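Local coordinates for polar amino acid ABC uptake transporter substrate binding protein (Streptococcus thermophilus LMG 18311, PDB 3HV1), which probably captures a polar amino acid outside the cell and delivers it to its partner ABC importer, at residues A[11-14]-A[15-18]. Numbering follows the deposited sequence.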
ATOM      1  N   LYS A  11      10.643 -21.576  11.344  1.00 42.62           N
ATOM      2  CA  LYS A  11       9.340 -21.249  11.899  1.00 41.18           C
ATOM      3  C   LYS A  11       9.151 -19.856  12.471  1.00 37.93           C
ATOM      4  O   LYS A  11      10.079 -19.047  12.528  1.00 35.73           O
ATOM      5  CB  LYS A  11       8.952 -22.285  12.953  1.00 45.60           C
ATOM      6  CG  LYS A  11      10.032 -22.583  13.975  1.00 48.89           C
ATOM      7  CD  LYS A  11       9.490 -23.480  15.082  1.00 52.75           C
ATOM      8  CE  LYS A  11       8.329 -22.807  15.816  1.00 54.92           C
ATOM      9  NZ  LYS A  11       7.732 -23.670  16.881  1.00 55.23           N
ATOM     10  N   ASP A  12       7.915 -19.597  12.878  1.00 35.71           N
ATOM     11  CA  ASP A  12       7.513 -18.328  13.459  1.00 34.42           C
ATOM     12  C   ASP A  12       8.103 -18.246  14.862  1.00 34.35           C
ATOM     13  O   ASP A  12       7.633 -18.913  15.784  1.00 34.35           O
ATOM     14  CB  ASP A  12       5.990 -18.264  13.527  1.00 33.58           C
ATOM     15  CG  ASP A  12       5.480 -16.907  13.955  1.00 34.61           C
ATOM     16  OD1 ASP A  12       6.000 -16.359  14.952  1.00 33.26           O
ATOM     17  OD2 ASP A  12       4.550 -16.393  13.297  1.00 34.49           O
ATOM     18  N   GLN A  13       9.125 -17.414  15.024  1.00 32.08           N
ATOM     19  CA  GLN A  13       9.791 -17.290  16.311  1.00 31.94           C
ATOM     20  C   GLN A  13       9.333 -16.165  17.226  1.00 30.12           C
ATOM     21  O   GLN A  13      10.063 -15.795  18.144  1.00 30.93           O
ATOM     22  CB  GLN A  13      11.298 -17.151  16.105  1.00 32.41           C
ATOM     23  CG  GLN A  13      11.969 -18.328  15.434  1.00 33.07           C
ATOM     24  CD  GLN A  13      13.474 -18.197  15.464  1.00 32.47           C
ATOM     25  OE1 GLN A  13      14.099 -18.387  16.502  1.00 34.04           O
ATOM     26  NE2 GLN A  13      14.062 -17.850  14.329  1.00 31.58           N
ATOM     27  N   TRP A  14       8.143 -15.613  17.014  1.00 30.97           N
ATOM     28  CA  TRP A  14       7.713 -14.527  17.891  1.00 30.32           C
ATOM     29  C   TRP A  14       7.820 -14.958  19.349  1.00 31.38           C
ATOM     30  O   TRP A  14       8.228 -14.179  20.210  1.00 29.70           O
ATOM     31  CB  TRP A  14       6.282 -14.076  17.577  1.00 29.37           C
ATOM     32  CG  TRP A  14       5.844 -12.932  18.452  1.00 28.30           C
ATOM     33  CD1 TRP A  14       4.879 -12.962  19.417  1.00 28.27           C
ATOM     34  CD2 TRP A  14       6.399 -11.607  18.481  1.00 28.35           C
ATOM     35  NE1 TRP A  14       4.799 -11.745  20.045  1.00 28.12           N
ATOM     36  CE2 TRP A  14       5.719 -10.892  19.495  1.00 27.73           C
ATOM     37  CE3 TRP A  14       7.408 -10.957  17.753  1.00 25.69           C
ATOM     38  CZ2 TRP A  14       6.014  -9.555  19.802  1.00 25.46           C
ATOM     39  CZ3 TRP A  14       7.702  -9.623  18.058  1.00 24.29           C
ATOM     40  CH2 TRP A  14       7.005  -8.941  19.075  1.00 24.70           C
ATOM     41  N   GLN A  15       7.462 -16.209  19.619  1.00 33.95           N
ATOM     42  CA  GLN A  15       7.533 -16.752  20.971  1.00 34.88           C
ATOM     43  C   GLN A  15       8.947 -16.719  21.525  1.00 32.41           C
ATOM     44  O   GLN A  15       9.157 -16.440  22.703  1.00 33.09           O
ATOM     45  CB  GLN A  15       7.018 -18.190  20.981  1.00 40.38           C
ATOM     46  CG  GLN A  15       5.544 -18.291  21.288  1.00 47.08           C
ATOM     47  CD  GLN A  15       5.257 -17.986  22.742  1.00 51.47           C
ATOM     48  OE1 GLN A  15       5.660 -18.736  23.634  1.00 54.76           O
ATOM     49  NE2 GLN A  15       4.570 -16.875  22.993  1.00 53.91           N
ATOM     50  N   THR A  16       9.916 -17.008  20.667  1.00 31.17           N
ATOM     51  CA  THR A  16      11.309 -17.007  21.077  1.00 30.09           C
ATOM     52  C   THR A  16      11.814 -15.583  21.303  1.00 28.23           C
ATOM     53  O   THR A  16      12.443 -15.299  22.322  1.00 27.58           O
ATOM     54  CB  THR A  16      12.180 -17.725  20.027  1.00 31.22           C
ATOM     55  OG1 THR A  16      11.833 -19.117  20.005  1.00 34.27           O
ATOM     56  CG2 THR A  16      13.652 -17.584  20.350  1.00 32.24           C
ATOM     57  N   TYR A  17      11.523 -14.683  20.370  1.00 27.54           N
ATOM     58  CA  TYR A  17      11.966 -13.300  20.512  1.00 27.81           C
ATOM     59  C   TYR A  17      11.490 -12.689  21.825  1.00 26.85           C
ATOM     60  O   TYR A  17      12.258 -12.049  22.527  1.00 28.51           O
ATOM     61  CB  TYR A  17      11.465 -12.444  19.346  1.00 26.66           C
ATOM     62  CG  TYR A  17      11.880 -12.941  17.983  1.00 26.38           C
ATOM     63  CD1 TYR A  17      13.201 -13.306  17.718  1.00 27.16           C
ATOM     64  CD2 TYR A  17      10.955 -13.027  16.947  1.00 28.03           C
ATOM     65  CE1 TYR A  17      13.586 -13.747  16.443  1.00 26.68           C
ATOM     66  CE2 TYR A  17      11.327 -13.464  15.682  1.00 27.48           C
ATOM     67  CZ  TYR A  17      12.639 -13.821  15.436  1.00 25.37           C
ATOM     68  OH  TYR A  17      12.993 -14.240  14.174  1.00 27.02           O
ATOM     69  N   THR A  18      10.217 -12.876  22.149  1.00 30.43           N
ATOM     70  CA  THR A  18       9.674 -12.330  23.383  1.00 31.30           C
ATOM     71  C   THR A  18      10.267 -13.051  24.586  1.00 32.72           C
ATOM     72  O   THR A  18      10.586 -12.428  25.597  1.00 32.16           O
ATOM     73  CB  THR A  18       8.159 -12.487  23.443  1.00 33.01           C
ATOM     74  OG1 THR A  18       7.820 -13.859  23.204  1.00 34.57           O
ATOM     75  CG2 THR A  18       7.489 -11.606  22.407  1.00 32.57           C
TER
HETATM   76  O   HOH W   1       5.760 -17.660  17.595  1.00 41.82           O
HETATM   77  O   HOH W   2      13.441 -20.326  18.295  1.00 34.18           O
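The carbonyl O of Gln-13, at the N-cap position, accepts a hydrogen bond from the backbone N of Tyr-17, almost straight at 2.9 Å, and a weak one from that of Thr-16, while the O of Trp-14 accepts one from the N of Thr-18 in the next i to i+4 bond of the helix. Tyr-17 turns its ring back toward the helix N-terminus. CG lies anti to its carbonyl carbon (chi1 -57°), which brings one face of the ring against Gln-13: the carbonyl O of Gln-13 sits 3.1 Å above the ring plane toward the rim, and CB of Gln-13 makes a CH-pi contact 3.9 Å from the ring centroid. The phenol OH runs on to a hydrogen bond with OD2 of Asp-219, whose OD1 accepts one from the backbone N of Gln-13. The extended side chain of Gln-13 lies alongside Thr-16, and water 2 joins OE1 of Gln-13 (2.7 Å) to OG1 of Thr-16. With CG anti to the backbone N (chi1 -178°), the indole of Trp-14 projects outward from the helix, and its CE3 touches CD2 of Tyr-17 at 4.2 Å, the two side chains crossing at a slant. One indole face receives the methyl CG2 of Thr-18, 3.8 Å from the centroid of the five-membered ring, and Tyr-58 meets the indole edge-to-face. OG1 of Thr-18 turns back to the helix backbone, within 3.0 Å of the O of Trp-14 and close to the O of Gln-15. Just before the helix, OD1 of Asp-12 accepts a hydrogen bond from the N of Trp-14 at 3.1 Å, met nearly end-on, and water 1 links the O of Asp-12 to the N of Gln-15. Tyr-17 and Trp-14 both touch Leu-222, so that helix 14-20 packs against helix 220-236 toward one end of the molecule, in a fold of the periplasmic-binding-protein type. An Asx turn at Asp-12 thus leads into the N-terminus of helix 14-20, the helix that precedes strand 22-27.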